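Long-range contacts in rhamnonate dehydratase (Gibberella zeae PH-1, PDB 3FXG), which probably dehydrates L-rhamnonate to 2-keto-3-deoxy-L-rhamnonate with the help of a magnesium ion, as a member of the enolase superfamily: residues 164-170 and 343-348; 182-188 and 217-223; 245-250 and 270-276. All blocks are in the same frame, centred on the assembly; numbering follows the deposited sequence.

All three contacts pair parallel strands of one curled sheet, the barrel of the enolase-type C-terminal domain. Contact 1 joins strand 163-169 to strand 344-347, far along the chain, and so encloses the other two. Contacts 2 and 3 follow one another inside that loop, each pairing the two strands of a beta-alpha-beta unit. Strands 163-169 and 184-187 are neighbours, as are 219-222 and 246-248, so the contacts run on from one another around the wall. Their centres lie about 10 Å (1 and 2), 11 Å (2 and 3) and 14 Å (1 and 3) apart. Contacts 2 and 3 supply the three carboxylates on magnesium; Lys185 links Glu248 with Glu345 of contact 1.

Contact 1: 164-170 and 343-348; sequences LDFYCTG and FQEYLA
Glu345 turns CG away from its own backbone N (chi1 164°) and runs on extended, which carries its carboxylate to Thr169. Thr169 meets it with OG1 set beside the backbone N (chi1 -58°). The two residues sit on strands 164-169 and 344-347, parallel neighbours in the wall of the enolase-type barrel, one from its start and one from late in the chain. Thr169 OG1 donates to Glu345 OE2 over 2.6 Å and uses the anti lone pair of that oxygen. OE2 also forms a salt bridge with Lys185, and OE1 accepts from the backbone N of Ala326. Both carboxylate oxygens are therefore held, and the nearest side-chain atom of Glu345 is about 5 Å from the magnesium ion.

On the same side of the sheet the Tyr167 ring leans over the neighbouring strand. Glu345 CA lies over one ring face, 4.0 Å from the ring centroid and displaced toward the rim. Tyr167 OH is hydrogen-bonded to Lys185, so the lysine ties the phenol to the carboxylate. Phe343 CD1 touches the edge of the Tyr167 ring.

The other side carries Phe166, Gln344 and Tyr346. Gln344 lies alongside Phe166, and its CB sits almost over the centre of that ring. Tyr346 CB packs on Phe166 CD1 at 3.7 Å. Helix 329-335 backs this side through Tyr332.

Five backbone hydrogen bonds alternate between the strands, the first from Gln344 N to Asp165 O and the last from Ala348 N to Thr169 O. The straightest is Thr169 N to Tyr346 O, 2.9 Å long with an angle of 176° at the hydrogen.

Contact 2: 182-188 and 217-223; sequences WGGKVPL and FPIMVDC. With MG (magnesium ion), chain I.
Lys185 and Asp222 reach the magnesium site from adjacent parallel strands. Asp222 OD2 binds the metal directly at 2.2 Å. Two waters share the metal with it. One donates to Asp222 OD1 over 2.7 Å, so this carboxylate grips the ion both directly and through a water. The other accepts from Lys185 NZ at 3.0 Å. Glu248 and Glu275 complete the protein ligands.

Lys185 NZ approaches the carboxylates without binding the metal. Its CG is turned away from the backbone N (chi1 -173°), and a bend at chi3 directs NZ to the site. NZ also makes salt bridges with Glu248 and Glu345 and a hydrogen bond with Tyr167 OH. Asp222 OD1 has a further partner in the backbone N of Tyr224, which helps to fix the turn of the carboxylate.

Behind this shell, Lys185 CG crosses Met220 CB at 3.7 Å. Met220 is selenomethionine. Its chain bends back so that CE rests 3.6 Å from Trp182 CH2, with SE oblique to the indole. Pro218 CB adds a contact to Trp182 CZ3 at 3.8 Å. Phe217 turns its ring against Gly183 and Gly184, and Phe217 CZ comes within 3.4 Å of Gly183 CA.

Five backbone hydrogen bonds hold the strands in parallel register, the first from Gly184 N to Pro218 O and the last from Leu188 N to Asp222 O. They close the beta-alpha-beta unit of strand 184-187, helix 195-213 and strand 219-222. Val186 and Val221 face Leu206 of that helix. Strands 163-169 and 246-248 flank the pair in the barrel wall.

Contact 3: 245-250 and 270-276; sequences NWWEEC and KFTTGEH. With MG (magnesium ion), chain I.
Glu248 at the end of strand 246-248 and Glu275 in the loop after strand 270-273 converge on one magnesium ion of the enolase-type barrel. Helix 259-265 joins these parallel strands in a beta-alpha-beta unit. Each glutamate binds the metal through OE2 at 2.2 Å, and Asp222 is the third protein ligand. The two carboxylate planes stand 70° apart.

Hydrogen bonds hold Glu248 and the two backbones. Trp246 NE1 donates nearly in its ring plane to Glu248 OE1, on the lone pair away from OE2. Gln296 NE2 also donates to OE1, which helps to hold the carboxylate. Backbone bonds link Trp247 N to Lys270 O, Thr272 N to Trp247 O and Glu249 N to Thr272 O. A water accepts from Cys250 N and donates to Trp247 O and Thr272 O.

Two like charges lie close near the metal: Glu249 OE2 and Glu275 OE1 are 3.5 Å apart. A metal-bound water donates to that Glu249 oxygen. At the other end of the strands Lys270 forms a salt bridge with Glu234 of a neighbouring subunit.

CH-pi and apolar contacts lie on both faces of the sheet. Thr272 CG2 lies over one face of Trp246, 3.7 Å from the centroid of the five-membered ring. Thr272 OG1, hydrogen-bonded with Gln296 OE1, sits between its backbone N and carbonyl carbon (chi1 75°), and CG2 meets the indole. Trp247 CB packs on Phe271 CD1, their rings slid apart.

Glu249 also meets His276, whose ring is nearly coplanar with the carboxylate: His276 ND1 donates to the syn lone pair of Glu249 OE1 over 2.5 Å.

Contact 1: 164-170 and 343-348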
loop_
_atom_site.group_PDB
_atom_site.type_symbol
_atom_site.label_atom_id
_atom_site.label_comp_id
_atom_site.label_asym_id
_atom_site.label_seq_id
_atom_site.Cartn_x
_atom_site.Cartn_y
_atom_site.Cartn_z
ATOM N N LEU A 164 -37.145 -14.677 14.134
ATOM C CA LEU A 164 -35.715 -14.653 14.425
ATOM C C LEU A 164 -35.226 -16.091 14.545
ATOM O O LEU A 164 -35.650 -16.816 15.444
ATOM C CB LEU A 164 -35.453 -13.922 15.744
ATOM C CG LEU A 164 -34.440 -12.772 15.758
ATOM C CD1 LEU A 164 -34.168 -12.381 17.208
ATOM C CD2 LEU A 164 -33.144 -13.184 15.074
ATOM N N ASP A 165 -34.341 -16.499 13.640
ATOM C CA ASP A 165 -33.795 -17.854 13.658
ATOM C C ASP A 165 -32.514 -17.925 14.490
ATOM O O ASP A 165 -31.654 -17.044 14.405
ATOM C CB ASP A 165 -33.528 -18.333 12.230
ATOM C CG ASP A 165 -34.803 -18.477 11.422
ATOM O OD1 ASP A 165 -35.713 -19.203 11.877
ATOM O OD2 ASP A 165 -34.900 -17.867 10.338
ATOM N N PHE A 166 -32.399 -18.981 15.290
ATOM C CA PHE A 166 -31.251 -19.175 16.171
ATOM C C PHE A 166 -30.388 -20.379 15.829
ATOM O O PHE A 166 -30.851 -21.354 15.239
ATOM C CB PHE A 166 -31.705 -19.410 17.617
ATOM C CG PHE A 166 -32.346 -18.226 18.279
ATOM C CD1 PHE A 166 -31.804 -17.706 19.453
ATOM C CD2 PHE A 166 -33.523 -17.673 17.782
ATOM C CE1 PHE A 166 -32.429 -16.656 20.124
ATOM C CE2 PHE A 166 -34.154 -16.622 18.446
ATOM C CZ PHE A 166 -33.607 -16.112 19.619
ATOM N N TYR A 167 -29.125 -20.299 16.235
ATOM C CA TYR A 167 -28.209 -21.417 16.100
ATOM C C TYR A 167 -27.911 -21.675 17.578
ATOM O O TYR A 167 -28.038 -20.770 18.402
ATOM C CB TYR A 167 -26.955 -21.047 15.290
ATOM C CG TYR A 167 -25.989 -20.077 15.926
ATOM C CD1 TYR A 167 -25.036 -20.512 16.846
ATOM C CD2 TYR A 167 -25.982 -18.731 15.554
ATOM C CE1 TYR A 167 -24.094 -19.634 17.375
ATOM C CE2 TYR A 167 -25.045 -17.846 16.077
ATOM C CZ TYR A 167 -24.103 -18.304 16.984
ATOM O OH TYR A 167 -23.161 -17.436 17.487
ATOM N N CYS A 168 -27.548 -22.898 17.931
ATOM C CA CYS A 168 -27.318 -23.212 19.331
ATOM C C CYS A 168 -25.859 -23.458 19.682
ATOM O O CYS A 168 -25.190 -24.270 19.041
ATOM C CB CYS A 168 -28.156 -24.437 19.713
ATOM S SG CYS A 168 -28.086 -24.893 21.452
ATOM N N THR A 169 -25.378 -22.751 20.701
ATOM C CA THR A 169 -23.998 -22.901 21.159
ATOM C C THR A 169 -23.982 -23.859 22.343
ATOM O O THR A 169 -24.626 -23.612 23.363
ATOM C CB THR A 169 -23.393 -21.553 21.601
ATOM O OG1 THR A 169 -23.454 -20.625 20.512
ATOM C CG2 THR A 169 -21.942 -21.731 22.028
ATOM N N GLY A 170 -23.249 -24.957 22.199
ATOM C CA GLY A 170 -23.179 -25.937 23.267
ATOM C C GLY A 170 -22.434 -27.191 22.854
ATOM O O GLY A 170 -22.066 -27.348 21.692
ATOM N N PHE A 343 -29.404 -13.463 12.084
ATOM C CA PHE A 343 -29.859 -14.473 13.023
ATOM C C PHE A 343 -29.336 -14.215 14.415
ATOM O O PHE A 343 -28.663 -13.216 14.664
ATOM C CB PHE A 343 -29.457 -15.866 12.534
ATOM C CG PHE A 343 -28.046 -15.948 12.025
ATOM C CD1 PHE A 343 -26.976 -16.031 12.907
ATOM C CD2 PHE A 343 -27.789 -15.927 10.659
ATOM C CE1 PHE A 343 -25.663 -16.089 12.433
ATOM C CE2 PHE A 343 -26.480 -15.985 10.175
ATOM C CZ PHE A 343 -25.416 -16.065 11.069
ATOM N N GLN A 344 -29.641 -15.133 15.322
ATOM C CA GLN A 344 -29.259 -14.975 16.711
ATOM C C GLN A 344 -28.630 -16.209 17.336
ATOM O O GLN A 344 -28.902 -17.339 16.936
ATOM C CB GLN A 344 -30.503 -14.583 17.513
ATOM C CG GLN A 344 -30.306 -14.606 19.005
ATOM C CD GLN A 344 -29.913 -13.265 19.558
ATOM O OE1 GLN A 344 -29.281 -13.180 20.606
ATOM N NE2 GLN A 344 -30.304 -12.203 18.868
ATOM N N GLU A 345 -27.790 -15.976 18.336
ATOM C CA GLU A 345 -27.149 -17.062 19.051
ATOM C C GLU A 345 -27.888 -17.327 20.355
ATOM O O GLU A 345 -28.413 -16.408 20.985
ATOM C CB GLU A 345 -25.700 -16.713 19.394
ATOM C CG GLU A 345 -25.112 -17.624 20.471
ATOM C CD GLU A 345 -23.705 -17.240 20.894
ATOM O OE1 GLU A 345 -23.443 -16.033 21.070
ATOM O OE2 GLU A 345 -22.865 -18.152 21.070
ATOM N N TYR A 346 -27.948 -18.592 20.741
ATOM C CA TYR A 346 -28.540 -18.954 22.014
ATOM C C TYR A 346 -27.527 -19.870 22.669
ATOM O O TYR A 346 -27.202 -20.932 22.136
ATOM C CB TYR A 346 -29.866 -19.692 21.876
ATOM C CG TYR A 346 -30.630 -19.634 23.177
ATOM C CD1 TYR A 346 -31.328 -18.480 23.536
ATOM C CD2 TYR A 346 -30.587 -20.688 24.089
ATOM C CE1 TYR A 346 -31.963 -18.369 24.766
ATOM C CE2 TYR A 346 -31.218 -20.589 25.334
ATOM C CZ TYR A 346 -31.905 -19.423 25.661
ATOM O OH TYR A 346 -32.540 -19.294 26.874
ATOM N N LEU A 347 -27.007 -19.434 23.808
ATOM C CA LEU A 347 -26.016 -20.203 24.542
ATOM C C LEU A 347 -26.745 -21.220 25.407
ATOM O O LEU A 347 -27.382 -20.852 26.392
ATOM C CB LEU A 347 -25.174 -19.256 25.405
ATOM C CG LEU A 347 -23.916 -19.777 26.106
ATOM C CD1 LEU A 347 -23.162 -18.602 26.720
ATOM C CD2 LEU A 347 -24.291 -20.790 27.175
ATOM N N ALA A 348 -26.661 -22.493 25.029
ATOM C CA ALA A 348 -27.318 -23.559 25.782
ATOM C C ALA A 348 -26.928 -23.441 27.249
ATOM O O ALA A 348 -25.781 -23.683 27.620
ATOM C CB ALA A 348 -26.910 -24.921 25.239
#

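Contact 2: 182-188 and 217-223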
loop_
_atom_site.group_PDB
_atom_site.type_symbol
_atom_site.label_atom_id
_atom_site.label_comp_id
_atom_site.label_asym_id
_atom_site.label_seq_id
_atom_site.Cartn_x
_atom_site.Cartn_y
_atom_site.Cartn_z
ATOM N N TRP A 182 -30.921 -23.848 13.507
ATOM C CA TRP A 182 -30.377 -24.045 12.167
ATOM C C TRP A 182 -28.933 -24.525 12.131
ATOM O O TRP A 182 -28.479 -25.055 11.119
ATOM C CB TRP A 182 -30.525 -22.770 11.308
ATOM C CG TRP A 182 -29.682 -21.575 11.708
ATOM C CD1 TRP A 182 -30.077 -20.509 12.469
ATOM C CD2 TRP A 182 -28.319 -21.317 11.337
ATOM N NE1 TRP A 182 -29.046 -19.604 12.592
ATOM C CE2 TRP A 182 -27.957 -20.075 11.910
ATOM C CE3 TRP A 182 -27.367 -22.014 10.578
ATOM C CZ2 TRP A 182 -26.681 -19.516 11.749
ATOM C CZ3 TRP A 182 -26.096 -21.456 10.416
ATOM C CH2 TRP A 182 -25.769 -20.218 11.001
ATOM N N GLY A 183 -28.218 -24.347 13.237
ATOM C CA GLY A 183 -26.832 -24.775 13.299
ATOM C C GLY A 183 -26.363 -24.961 14.730
ATOM O O GLY A 183 -27.041 -24.548 15.678
ATOM N N GLY A 184 -25.202 -25.585 14.893
ATOM C CA GLY A 184 -24.669 -25.802 16.226
ATOM C C GLY A 184 -23.228 -25.346 16.345
ATOM O O GLY A 184 -22.409 -25.669 15.491
ATOM N N LYS A 185 -22.917 -24.588 17.395
ATOM C CA LYS A 185 -21.551 -24.109 17.612
ATOM C C LYS A 185 -20.966 -24.801 18.835
ATOM O O LYS A 185 -21.502 -24.688 19.939
ATOM C CB LYS A 185 -21.525 -22.592 17.822
ATOM C CG LYS A 185 -20.113 -22.004 17.882
ATOM C CD LYS A 185 -20.124 -20.467 17.867
ATOM C CE LYS A 185 -20.751 -19.894 19.129
ATOM N NZ LYS A 185 -20.832 -18.402 19.087
ATOM N N VAL A 186 -19.862 -25.512 18.635
ATOM C CA VAL A 186 -19.217 -26.242 19.717
ATOM C C VAL A 186 -17.929 -25.573 20.196
ATOM O O VAL A 186 -17.258 -24.871 19.439
ATOM C CB VAL A 186 -18.902 -27.696 19.279
ATOM C CG1 VAL A 186 -20.194 -28.420 18.912
ATOM C CG2 VAL A 186 -17.959 -27.693 18.090
ATOM N N PRO A 187 -17.577 -25.768 21.473
ATOM C CA PRO A 187 -16.353 -25.167 22.006
ATOM C C PRO A 187 -15.127 -26.045 21.734
ATOM O O PRO A 187 -15.155 -27.254 21.969
ATOM C CB PRO A 187 -16.664 -25.027 23.494
ATOM C CG PRO A 187 -17.511 -26.233 23.764
ATOM C CD PRO A 187 -18.417 -26.322 22.553
ATOM N N LEU A 188 -14.065 -25.430 21.217
ATOM C CA LEU A 188 -12.823 -26.141 20.923
ATOM C C LEU A 188 -12.235 -26.558 22.266
ATOM O O LEU A 188 -12.037 -25.725 23.147
ATOM C CB LEU A 188 -11.846 -25.221 20.191
ATOM C CG LEU A 188 -10.589 -25.887 19.632
ATOM C CD1 LEU A 188 -10.963 -26.715 18.411
ATOM C CD2 LEU A 188 -9.570 -24.823 19.254
ATOM N N PHE A 217 -25.822 -30.407 8.256
ATOM C CA PHE A 217 -26.049 -29.534 9.402
ATOM C C PHE A 217 -24.867 -28.605 9.689
ATOM O O PHE A 217 -23.751 -29.061 9.931
ATOM C CB PHE A 217 -26.357 -30.359 10.650
ATOM C CG PHE A 217 -26.884 -29.539 11.791
ATOM C CD1 PHE A 217 -28.146 -28.950 11.714
ATOM C CD2 PHE A 217 -26.114 -29.329 12.928
ATOM C CE1 PHE A 217 -28.632 -28.163 12.756
ATOM C CE2 PHE A 217 -26.593 -28.542 13.975
ATOM C CZ PHE A 217 -27.852 -27.959 13.888
ATOM N N PRO A 218 -25.104 -27.285 9.672
ATOM C CA PRO A 218 -24.030 -26.323 9.936
ATOM C C PRO A 218 -23.403 -26.468 11.320
ATOM O O PRO A 218 -24.102 -26.519 12.330
ATOM C CB PRO A 218 -24.723 -24.971 9.761
ATOM C CG PRO A 218 -25.800 -25.268 8.756
ATOM C CD PRO A 218 -26.334 -26.592 9.251
ATOM N N ILE A 219 -22.075 -26.540 11.352
ATOM C CA ILE A 219 -21.331 -26.653 12.599
ATOM C C ILE A 219 -20.306 -25.527 12.651
ATOM O O ILE A 219 -19.512 -25.357 11.723
ATOM C CB ILE A 219 -20.575 -27.998 12.704
ATOM C CG1 ILE A 219 -21.572 -29.148 12.847
ATOM C CG2 ILE A 219 -19.619 -27.973 13.899
ATOM C CD1 ILE A 219 -20.920 -30.510 12.912
HETATM N N MSE A 220 -20.339 -24.758 13.732
HETATM C CA MSE A 220 -19.406 -23.658 13.932
HETATM C C MSE A 220 -18.504 -24.033 15.108
HETATM O O MSE A 220 -18.879 -24.858 15.938
HETATM C CB MSE A 220 -20.163 -22.362 14.246
HETATM C CG MSE A 220 -21.007 -21.819 13.092
HETATM SE SE MSE A 220 -22.613 -22.848 12.690
HETATM C CE MSE A 220 -23.910 -21.765 13.639
ATOM N N VAL A 221 -17.320 -23.434 15.181
ATOM C CA VAL A 221 -16.396 -23.742 16.266
ATOM C C VAL A 221 -15.988 -22.497 17.045
ATOM O O VAL A 221 -15.458 -21.543 16.474
ATOM C CB VAL A 221 -15.119 -24.429 15.723
ATOM C CG1 VAL A 221 -14.199 -24.814 16.875
ATOM C CG2 VAL A 221 -15.505 -25.664 14.904
ATOM N N ASP A 222 -16.238 -22.511 18.349
ATOM C CA ASP A 222 -15.881 -21.380 19.202
ATOM C C ASP A 222 -14.516 -21.650 19.817
ATOM O O ASP A 222 -14.299 -22.702 20.418
ATOM C CB ASP A 222 -16.919 -21.194 20.305
ATOM C CG ASP A 222 -16.765 -19.870 21.029
ATOM O OD1 ASP A 222 -15.710 -19.647 21.657
ATOM O OD2 ASP A 222 -17.703 -19.051 20.966
ATOM N N CYS A 223 -13.601 -20.696 19.674
ATOM C CA CYS A 223 -12.246 -20.857 20.188
ATOM C C CYS A 223 -11.898 -19.985 21.399
ATOM O O CYS A 223 -10.761 -19.999 21.875
ATOM C CB CYS A 223 -11.243 -20.620 19.055
ATOM S SG CYS A 223 -11.480 -21.728 17.623
HETATM MG MG MG I . -18.157 -16.895 21.294
HETATM O O HOH W 1 -20.473 -17.482 21.961
HETATM O O HOH W 2 -16.021 -16.974 22.106
#

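Contact 3: 245-250 and 270-276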
loop_
_atom_site.group_PDB
_atom_site.type_symbol
_atom_site.label_atom_id
_atom_site.label_comp_id
_atom_site.label_asym_id
_atom_site.label_seq_id
_atom_site.Cartn_x
_atom_site.Cartn_y
_atom_site.Cartn_z
ATOM N N ASN A 245 -18.593 -24.341 9.241
ATOM C CA ASN A 245 -19.247 -23.118 8.772
ATOM C C ASN A 245 -18.389 -21.884 9.063
ATOM O O ASN A 245 -18.108 -21.087 8.165
ATOM C CB ASN A 245 -20.620 -22.967 9.434
ATOM C CG ASN A 245 -21.490 -21.933 8.738
ATOM O OD1 ASN A 245 -22.410 -21.375 9.337
ATOM N ND2 ASN A 245 -21.210 -21.683 7.466
ATOM N N TRP A 246 -17.988 -21.711 10.317
ATOM C CA TRP A 246 -17.119 -20.595 10.664
ATOM C C TRP A 246 -16.354 -20.862 11.949
ATOM O O TRP A 246 -16.776 -21.665 12.787
ATOM C CB TRP A 246 -17.898 -19.268 10.759
ATOM C CG TRP A 246 -18.667 -19.010 12.039
ATOM C CD1 TRP A 246 -18.153 -18.884 13.303
ATOM C CD2 TRP A 246 -20.075 -18.761 12.156
ATOM N NE1 TRP A 246 -19.155 -18.569 14.193
ATOM C CE2 TRP A 246 -20.342 -18.487 13.515
ATOM C CE3 TRP A 246 -21.136 -18.742 11.239
ATOM C CZ2 TRP A 246 -21.632 -18.196 13.983
ATOM C CZ3 TRP A 246 -22.420 -18.451 11.704
ATOM C CH2 TRP A 246 -22.654 -18.182 13.066
ATOM N N TRP A 247 -15.215 -20.190 12.080
ATOM C CA TRP A 247 -14.352 -20.314 13.246
ATOM C C TRP A 247 -14.465 -19.014 14.027
ATOM O O TRP A 247 -14.177 -17.935 13.497
ATOM C CB TRP A 247 -12.913 -20.563 12.797
ATOM C CG TRP A 247 -12.756 -21.871 12.081
ATOM C CD1 TRP A 247 -13.038 -22.132 10.771
ATOM C CD2 TRP A 247 -12.312 -23.106 12.651
ATOM N NE1 TRP A 247 -12.797 -23.456 10.490
ATOM C CE2 TRP A 247 -12.349 -24.077 11.627
ATOM C CE3 TRP A 247 -11.884 -23.488 13.931
ATOM C CZ2 TRP A 247 -11.975 -25.408 11.841
ATOM C CZ3 TRP A 247 -11.510 -24.816 14.143
ATOM C CH2 TRP A 247 -11.560 -25.756 13.103
ATOM N N GLU A 248 -14.876 -19.130 15.287
ATOM C CA GLU A 248 -15.110 -17.973 16.145
ATOM C C GLU A 248 -14.047 -17.619 17.183
ATOM O O GLU A 248 -13.538 -18.480 17.901
ATOM C CB GLU A 248 -16.460 -18.153 16.844
ATOM C CG GLU A 248 -16.936 -16.948 17.631
ATOM C CD GLU A 248 -18.401 -17.062 18.010
ATOM O OE1 GLU A 248 -19.200 -17.505 17.157
ATOM O OE2 GLU A 248 -18.754 -16.702 19.152
ATOM N N GLU A 249 -13.748 -16.324 17.259
ATOM C CA GLU A 249 -12.771 -15.766 18.193
ATOM C C GLU A 249 -11.506 -16.603 18.341
ATOM O O GLU A 249 -11.105 -16.951 19.453
ATOM C CB GLU A 249 -13.421 -15.549 19.568
ATOM C CG GLU A 249 -12.856 -14.335 20.308
ATOM C CD GLU A 249 -13.548 -14.039 21.633
ATOM O OE1 GLU A 249 -13.309 -12.942 22.183
ATOM O OE2 GLU A 249 -14.317 -14.894 22.132
ATOM N N CYS A 250 -10.874 -16.921 17.214
ATOM C CA CYS A 250 -9.647 -17.710 17.217
ATOM C C CYS A 250 -8.500 -16.989 17.908
ATOM O O CYS A 250 -7.693 -17.612 18.594
ATOM C CB CYS A 250 -9.213 -18.031 15.788
ATOM S SG CYS A 250 -10.360 -19.066 14.879
ATOM N N LYS A 270 -14.746 -18.895 6.684
ATOM C CA LYS A 270 -15.315 -17.807 7.470
ATOM C C LYS A 270 -14.752 -17.711 8.886
ATOM O O LYS A 270 -14.581 -18.721 9.574
ATOM C CB LYS A 270 -16.842 -17.951 7.544
ATOM C CG LYS A 270 -17.542 -17.896 6.186
ATOM C CD LYS A 270 -19.029 -17.590 6.344
ATOM C CE LYS A 270 -19.819 -18.808 6.770
ATOM N NZ LYS A 270 -19.930 -19.785 5.652
ATOM N N PHE A 271 -14.470 -16.482 9.310
ATOM C CA PHE A 271 -13.947 -16.213 10.645
ATOM C C PHE A 271 -14.783 -15.114 11.285
ATOM O O PHE A 271 -15.237 -14.198 10.598
ATOM C CB PHE A 271 -12.483 -15.783 10.555
ATOM C CG PHE A 271 -11.576 -16.880 10.095
ATOM C CD1 PHE A 271 -11.111 -17.833 10.996
ATOM C CD2 PHE A 271 -11.256 -17.013 8.748
ATOM C CE1 PHE A 271 -10.341 -18.910 10.562
ATOM C CE2 PHE A 271 -10.486 -18.087 8.301
ATOM C CZ PHE A 271 -10.030 -19.039 9.212
ATOM N N THR A 272 -14.992 -15.212 12.597
ATOM C CA THR A 272 -15.787 -14.224 13.319
ATOM C C THR A 272 -15.125 -13.886 14.648
ATOM O O THR A 272 -14.225 -14.593 15.100
ATOM C CB THR A 272 -17.210 -14.757 13.623
ATOM O OG1 THR A 272 -17.144 -15.704 14.699
ATOM C CG2 THR A 272 -17.803 -15.449 12.396
ATOM N N THR A 273 -15.573 -12.798 15.267
ATOM C CA THR A 273 -15.045 -12.380 16.560
ATOM C C THR A 273 -15.771 -11.117 17.000
ATOM O O THR A 273 -16.648 -10.620 16.286
ATOM C CB THR A 273 -13.527 -12.082 16.489
ATOM O OG1 THR A 273 -13.021 -11.851 17.807
ATOM C CG2 THR A 273 -13.259 -10.841 15.635
ATOM N N GLY A 274 -15.422 -10.613 18.181
ATOM C CA GLY A 274 -16.030 -9.383 18.651
ATOM C C GLY A 274 -16.715 -9.352 20.005
ATOM O O GLY A 274 -16.978 -8.269 20.517
ATOM N N GLU A 275 -17.007 -10.502 20.606
ATOM C CA GLU A 275 -17.692 -10.464 21.892
ATOM C C GLU A 275 -16.871 -9.776 22.976
ATOM O O GLU A 275 -17.423 -9.301 23.966
ATOM C CB GLU A 275 -18.125 -11.867 22.333
ATOM C CG GLU A 275 -17.021 -12.849 22.651
ATOM C CD GLU A 275 -17.566 -14.261 22.812
ATOM O OE1 GLU A 275 -17.341 -14.883 23.876
ATOM O OE2 GLU A 275 -18.227 -14.744 21.864
ATOM N N HIS A 276 -15.558 -9.696 22.784
ATOM C CA HIS A 276 -14.719 -9.020 23.762
ATOM C C HIS A 276 -14.103 -7.728 23.229
ATOM O O HIS A 276 -13.000 -7.346 23.613
ATOM C CB HIS A 276 -13.642 -9.966 24.287
ATOM C CG HIS A 276 -14.201 -11.146 25.019
ATOM N ND1 HIS A 276 -14.335 -12.388 24.436
ATOM C CD2 HIS A 276 -14.716 -11.257 26.266
ATOM C CE1 HIS A 276 -14.910 -13.214 25.294
ATOM N NE2 HIS A 276 -15.151 -12.552 26.411
HETATM MG MG MG I . -18.157 -16.895 21.294
HETATM O O HOH W 3 -16.078 -21.429 6.249
HETATM O O HOH W 4 -12.073 -16.282 14.514
HETATM O O HOH W 5 -13.714 -10.553 20.728
HETATM O O HOH W 2 -16.021 -16.974 22.106
HETATM O O HOH W 1 -20.473 -17.482 21.961
#